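Local coordinates for protein glucose-6-phosphate 1-dehydrogenase (PDB 7E6I) that catalyses the NADP+-dependent oxidation of glucose 6-phosphate to 6-phosphogluconolactone, the first and rate-limiting step of the oxidative pentose phosphate pathway, at residues Leu193-Phe198 and Leu252-Pro258; Pro332-Arg336 and Phe474-Gly479. All coordinates share one frame; numbering follows the deposited sequence.

Interaction 1. Residues Leu193-Phe198 and Leu252-Pro258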
loop_
_atom_site.group_PDB
_atom_site.type_symbol
_atom_site.label_atom_id
_atom_site.label_comp_id
_atom_site.label_asym_id
_atom_site.label_seq_id
_atom_site.Cartn_x
_atom_site.Cartn_y
_atom_site.Cartn_z
ATOM N N LEU A 193 -3.040 12.965 1.425
ATOM C CA LEU A 193 -4.206 13.163 0.569
ATOM C C LEU A 193 -5.384 13.764 1.331
ATOM O O LEU A 193 -6.075 14.650 0.815
ATOM C CB LEU A 193 -4.622 11.848 -0.095
ATOM C CG LEU A 193 -3.696 11.289 -1.180
ATOM C CD1 LEU A 193 -4.202 9.939 -1.680
ATOM C CD2 LEU A 193 -3.526 12.262 -2.331
ATOM N N LEU A 194 -5.651 13.285 2.545
ATOM C CA LEU A 194 -6.858 13.725 3.241
ATOM C C LEU A 194 -6.790 15.209 3.583
ATOM O O LEU A 194 -7.756 15.958 3.385
ATOM C CB LEU A 194 -7.069 12.890 4.497
ATOM C CG LEU A 194 -7.568 11.475 4.224
ATOM C CD1 LEU A 194 -7.884 10.769 5.525
ATOM C CD2 LEU A 194 -8.793 11.518 3.332
ATOM N N LEU A 195 -5.653 15.652 4.102
ATOM C CA LEU A 195 -5.550 17.048 4.513
ATOM C C LEU A 195 -5.492 17.953 3.298
ATOM O O LEU A 195 -6.033 19.063 3.316
ATOM C CB LEU A 195 -4.322 17.229 5.396
ATOM C CG LEU A 195 -4.149 18.512 6.192
ATOM C CD1 LEU A 195 -5.497 19.126 6.625
ATOM C CD2 LEU A 195 -3.257 18.171 7.392
ATOM N N MET A 196 -4.832 17.486 2.233
ATOM C CA MET A 196 -4.788 18.223 0.977
ATOM C C MET A 196 -6.181 18.548 0.465
ATOM O O MET A 196 -6.458 19.689 0.083
ATOM C CB MET A 196 -4.027 17.416 -0.063
ATOM C CG MET A 196 -3.499 18.223 -1.230
ATOM S SD MET A 196 -3.217 17.134 -2.641
ATOM C CE MET A 196 -4.769 16.235 -2.676
ATOM N N ARG A 197 -7.080 17.558 0.440
ATOM C CA ARG A 197 -8.397 17.845 -0.125
ATOM C C ARG A 197 -9.328 18.481 0.906
ATOM O O ARG A 197 -9.971 19.492 0.614
ATOM C CB ARG A 197 -9.032 16.586 -0.755
ATOM C CG ARG A 197 -9.154 15.382 0.142
ATOM C CD ARG A 197 -9.802 14.142 -0.550
ATOM N NE ARG A 197 -11.254 14.284 -0.665
ATOM C CZ ARG A 197 -12.143 13.360 -0.307
ATOM N NH1 ARG A 197 -11.736 12.195 0.203
ATOM N NH2 ARG A 197 -13.447 13.597 -0.476
ATOM N N PHE A 198 -9.410 17.921 2.117
ATOM C CA PHE A 198 -10.339 18.444 3.119
ATOM C C PHE A 198 -9.862 19.743 3.758
ATOM O O PHE A 198 -10.692 20.525 4.253
ATOM C CB PHE A 198 -10.600 17.396 4.210
ATOM C CG PHE A 198 -11.422 16.221 3.743
ATOM C CD1 PHE A 198 -12.696 16.407 3.243
ATOM C CD2 PHE A 198 -10.908 14.927 3.793
ATOM C CE1 PHE A 198 -13.442 15.339 2.808
ATOM C CE2 PHE A 198 -11.657 13.841 3.367
ATOM C CZ PHE A 198 -12.932 14.055 2.873
ATOM N N LEU A 252 -9.191 6.869 -0.274
ATOM C CA LEU A 252 -8.810 8.139 0.327
ATOM C C LEU A 252 -9.274 9.330 -0.506
ATOM O O LEU A 252 -9.506 10.408 0.049
ATOM C CB LEU A 252 -7.305 8.171 0.515
ATOM C CG LEU A 252 -6.806 7.109 1.489
ATOM C CD1 LEU A 252 -5.285 6.949 1.407
ATOM C CD2 LEU A 252 -7.257 7.475 2.906
ATOM N N LEU A 253 -9.399 9.171 -1.833
ATOM C CA LEU A 253 -9.820 10.270 -2.699
ATOM C C LEU A 253 -11.325 10.461 -2.742
ATOM O O LEU A 253 -11.789 11.545 -3.125
ATOM C CB LEU A 253 -9.342 10.038 -4.132
ATOM C CG LEU A 253 -7.838 10.023 -4.379
ATOM C CD1 LEU A 253 -7.539 9.381 -5.752
ATOM C CD2 LEU A 253 -7.243 11.423 -4.279
ATOM N N THR A 254 -12.104 9.433 -2.390
ATOM C CA THR A 254 -13.549 9.496 -2.552
ATOM C C THR A 254 -14.326 9.491 -1.241
ATOM O O THR A 254 -15.520 9.811 -1.258
ATOM C CB THR A 254 -14.049 8.327 -3.424
ATOM O OG1 THR A 254 -13.647 7.086 -2.834
ATOM C CG2 THR A 254 -13.490 8.394 -4.845
ATOM N N MET A 255 -13.704 9.124 -0.115
ATOM C CA MET A 255 -14.473 9.052 1.124
ATOM C C MET A 255 -14.963 10.429 1.540
ATOM O O MET A 255 -14.451 11.459 1.094
ATOM C CB MET A 255 -13.645 8.482 2.273
ATOM C CG MET A 255 -12.481 9.370 2.695
ATOM S SD MET A 255 -11.290 8.539 3.751
ATOM C CE MET A 255 -11.693 9.342 5.315
ATOM N N GLU A 256 -15.954 10.437 2.428
ATOM C CA GLU A 256 -16.357 11.669 3.099
ATOM C C GLU A 256 -15.414 11.970 4.260
ATOM O O GLU A 256 -14.564 11.154 4.644
ATOM C CB GLU A 256 -17.787 11.578 3.623
ATOM C CG GLU A 256 -18.831 11.239 2.564
ATOM C CD GLU A 256 -19.018 12.346 1.530
ATOM O OE1 GLU A 256 -19.024 13.547 1.914
ATOM O OE2 GLU A 256 -19.168 12.015 0.332
ATOM N N ARG A 257 -15.582 13.161 4.825
ATOM C CA ARG A 257 -14.677 13.645 5.859
ATOM C C ARG A 257 -14.923 12.881 7.154
ATOM O O ARG A 257 -16.073 12.730 7.568
ATOM C CB ARG A 257 -14.877 15.152 6.074
ATOM C CG ARG A 257 -14.101 15.764 7.247
ATOM C CD ARG A 257 -14.686 17.121 7.682
ATOM N NE ARG A 257 -14.639 18.060 6.570
ATOM C CZ ARG A 257 -13.630 18.901 6.341
ATOM N NH1 ARG A 257 -12.593 18.942 7.183
ATOM N NH2 ARG A 257 -13.658 19.709 5.274
ATOM N N PRO A 258 -13.893 12.369 7.804
ATOM C CA PRO A 258 -14.109 11.747 9.117
ATOM C C PRO A 258 -14.678 12.774 10.086
ATOM O O PRO A 258 -14.226 13.921 10.143
ATOM C CB PRO A 258 -12.714 11.257 9.531
ATOM C CG PRO A 258 -11.797 11.479 8.353
ATOM C CD PRO A 258 -12.496 12.310 7.331
#
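Arg197 reaches from helix 193-198 to the C-terminal end of helix 236-254, within the C-terminal domain, and serves two carbonyls there. Met255 O accepts from both Arg197 NH1 at 3.0 Å and Arg197 NH2 at 2.8 Å, close to the guanidinium plane. Arg197 NH1 also bonds Leu252 O at 2.9 Å, approaching from above that carbonyl's plane. The buried arginine thus takes up two acceptors just where the helix stops, Met255 being the first residue to leave helical geometry. Arg197 CG stands between the backbone N and carbonyl carbon (chi1 55°), and a bend at chi3 turns the end group to the carbonyls. Leu253 O lies over one guanidinium face but is bonded instead by Trp207; the ring atom Phe198 CZ covers the opposite face. On the ring's other side Arg257 CB makes a CH-pi contact, 3.9 Å from the Phe198 centroid. Arg257, bent at chi3, then brings NH2 to Phe198 O at 3.2 Å. Leu194 CD2 meets Met255 SD at 3.9 Å. Around these bonds, Leu193 and Leu253 both rest on Ile348 of strand 345-352, Leu193 also on Ile370 of strand 367-373, while Met255 packs against helix 263-276.

Interaction 2. Residues Pro332-Arg336 and Phe474-Gly479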
loop_
_atom_site.group_PDB
_atom_site.type_symbol
_atom_site.label_atom_id
_atom_site.label_comp_id
_atom_site.label_asym_id
_atom_site.label_seq_id
_atom_site.Cartn_x
_atom_site.Cartn_y
_atom_site.Cartn_z
ATOM N N PRO A 332 -17.328 8.914 -13.884
ATOM C CA PRO A 332 -16.602 7.693 -14.260
ATOM C C PRO A 332 -15.231 7.670 -13.597
ATOM O O PRO A 332 -14.482 8.644 -13.665
ATOM C CB PRO A 332 -16.492 7.785 -15.787
ATOM C CG PRO A 332 -16.953 9.175 -16.159
ATOM C CD PRO A 332 -17.256 9.953 -14.918
ATOM N N ILE A 333 -14.915 6.552 -12.946
ATOM C CA ILE A 333 -13.641 6.351 -12.267
ATOM C C ILE A 333 -12.887 5.224 -12.964
ATOM O O ILE A 333 -13.472 4.182 -13.277
ATOM C CB ILE A 333 -13.872 6.032 -10.786
ATOM C CG1 ILE A 333 -14.489 7.240 -10.100
ATOM C CG2 ILE A 333 -12.596 5.579 -10.103
ATOM C CD1 ILE A 333 -15.159 6.874 -8.806
ATOM N N VAL A 334 -11.599 5.425 -13.225
ATOM C CA VAL A 334 -10.778 4.384 -13.826
ATOM C C VAL A 334 -9.580 4.105 -12.926
ATOM O O VAL A 334 -8.884 5.033 -12.485
ATOM C CB VAL A 334 -10.314 4.762 -15.242
ATOM C CG1 VAL A 334 -9.310 3.720 -15.765
ATOM C CG2 VAL A 334 -11.495 4.866 -16.181
ATOM N N MET A 335 -9.338 2.829 -12.657
ATOM C CA MET A 335 -8.071 2.372 -12.101
ATOM C C MET A 335 -7.361 1.593 -13.191
ATOM O O MET A 335 -7.972 0.740 -13.842
ATOM C CB MET A 335 -8.282 1.489 -10.875
ATOM C CG MET A 335 -8.489 2.262 -9.576
ATOM S SD MET A 335 -8.642 1.158 -8.137
ATOM C CE MET A 335 -8.247 -0.406 -8.906
ATOM N N ARG A 336 -6.086 1.886 -13.405
ATOM C CA ARG A 336 -5.347 1.190 -14.444
ATOM C C ARG A 336 -3.935 0.902 -13.953
ATOM O O ARG A 336 -3.268 1.784 -13.403
ATOM C CB ARG A 336 -5.338 1.987 -15.760
ATOM C CG ARG A 336 -4.751 3.401 -15.716
ATOM C CD ARG A 336 -5.072 4.099 -17.047
ATOM N NE ARG A 336 -4.864 5.551 -17.085
ATOM C CZ ARG A 336 -3.717 6.126 -17.444
ATOM N NH1 ARG A 336 -2.687 5.364 -17.772
ATOM N NH2 ARG A 336 -3.596 7.452 -17.486
ATOM N N PHE A 474 -10.513 3.994 -24.182
ATOM C CA PHE A 474 -11.142 3.663 -22.906
ATOM C C PHE A 474 -11.230 4.893 -22.000
ATOM O O PHE A 474 -12.272 5.146 -21.377
ATOM C CB PHE A 474 -10.351 2.528 -22.239
ATOM C CG PHE A 474 -11.015 1.919 -21.018
ATOM C CD1 PHE A 474 -11.907 0.860 -21.144
ATOM C CD2 PHE A 474 -10.703 2.371 -19.736
ATOM C CE1 PHE A 474 -12.504 0.286 -20.022
ATOM C CE2 PHE A 474 -11.294 1.799 -18.610
ATOM C CZ PHE A 474 -12.192 0.756 -18.755
ATOM N N LEU A 475 -10.154 5.681 -21.927
ATOM C CA LEU A 475 -10.172 6.861 -21.066
ATOM C C LEU A 475 -11.170 7.895 -21.574
ATOM O O LEU A 475 -11.961 8.442 -20.802
ATOM C CB LEU A 475 -8.770 7.456 -20.954
ATOM C CG LEU A 475 -7.760 6.488 -20.316
ATOM C CD1 LEU A 475 -6.374 7.118 -20.117
ATOM C CD2 LEU A 475 -8.297 5.934 -19.008
ATOM N N ALA A 476 -11.167 8.160 -22.880
ATOM C CA ALA A 476 -12.121 9.114 -23.430
ATOM C C ALA A 476 -13.551 8.628 -23.274
ATOM O O ALA A 476 -14.469 9.442 -23.183
ATOM C CB ALA A 476 -11.792 9.396 -24.896
ATOM N N ASP A 477 -13.751 7.323 -23.211
ATOM C CA ASP A 477 -15.051 6.758 -22.888
ATOM C C ASP A 477 -15.420 6.934 -21.425
ATOM O O ASP A 477 -16.578 6.713 -21.062
ATOM C CB ASP A 477 -15.038 5.268 -23.205
ATOM C CG ASP A 477 -16.202 4.840 -24.027
ATOM O OD1 ASP A 477 -17.349 5.230 -23.697
ATOM O OD2 ASP A 477 -15.954 4.098 -25.001
ATOM N N HIS A 478 -14.466 7.278 -20.569
ATOM C CA HIS A 478 -14.726 7.456 -19.146
ATOM C C HIS A 478 -14.530 8.907 -18.731
ATOM O O HIS A 478 -14.047 9.206 -17.635
ATOM C CB HIS A 478 -13.850 6.527 -18.318
ATOM C CG HIS A 478 -14.250 5.097 -18.437
ATOM N ND1 HIS A 478 -14.011 4.358 -19.577
ATOM C CD2 HIS A 478 -14.923 4.285 -17.591
ATOM C CE1 HIS A 478 -14.492 3.139 -19.413
ATOM N NE2 HIS A 478 -15.064 3.073 -18.220
ATOM N N GLY A 479 -14.900 9.818 -19.620
ATOM C CA GLY A 479 -15.012 11.213 -19.267
ATOM C C GLY A 479 -13.741 12.011 -19.354
ATOM O O GLY A 479 -13.761 13.204 -19.030
HETATM O O HOH W 1 -12.233 8.292 -15.368
#
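Val334 pushes its two methyls between the side chains of Phe474, Leu475 and His478. With CG1 anti to the backbone N (chi1 173°), that methyl lies in plane at the edge of the Phe474 ring and 4.1 Å from Leu475 CD2. The other branch, CG2, sits beside the backbone N and approaches the imidazole obliquely, 3.6 Å from His478 CG. The histidine is itself well fixed: ND1 donates to Phe474 O at 2.6 Å, nearly in the ring plane, and NE2 bonds Asp284. Phe474 CG is anti to the backbone N (chi1 -170°) and His478 CG anti to the carbonyl carbon (chi1 -71°), which brings His478 CE1 over the centre of the Phe474 ring, 3.3 Å above its plane. Side chains alternate along strand 333-338, an inner member of the large mixed sheet of the C-terminal domain: Val334 and Arg336 face helix 471-476, whereas Ile333 and Met335 face helix 236-254 on the other side of the sheet. Arg336 runs extended from CG to NE and lays one guanidinium face against Leu475 CD1, which is 3.7 Å from Arg336 NE; the same NE bonds Gln216 on the adjoining strand. Arg336, with nearby Lys345 and Arg349, probably belongs to the second NADP+ site, as in related enzymes. A leucine in place of Arg336 would probably leave Gln216 OE1 without this donor and take one positive charge from that site. At the strand's start Pro332 CG packs 3.3 Å from His478 O, and a water bridges Pro332 O (2.8 Å) and His478 O. Gly479, with positive phi, ends a type I turn that begins at Ala476 and lies close to the Pro332 ring.

Both contacts are partly buried and belong to the C-terminal domain, where helix 236-254 links them: its last turn enters interaction 1, while Leu250, a little earlier, covers Ile333 and Met335 behind the strand of interaction 2. Their chemistry differs. In interaction 1 direct hydrogen bonds join the segments as well as apolar contacts: a buried arginine uses NH1 and NH2 on backbone carbonyls at a helix end, and the exposed Arg257 closes the outer side. Interaction 2 joins its segments through apolar contacts and one water, its direct side-chain hydrogen bond staying within 474-479; there the arginine rests on a leucine near a probable cofactor site. The centres are about 21 Å apart, and the two contacts do not touch.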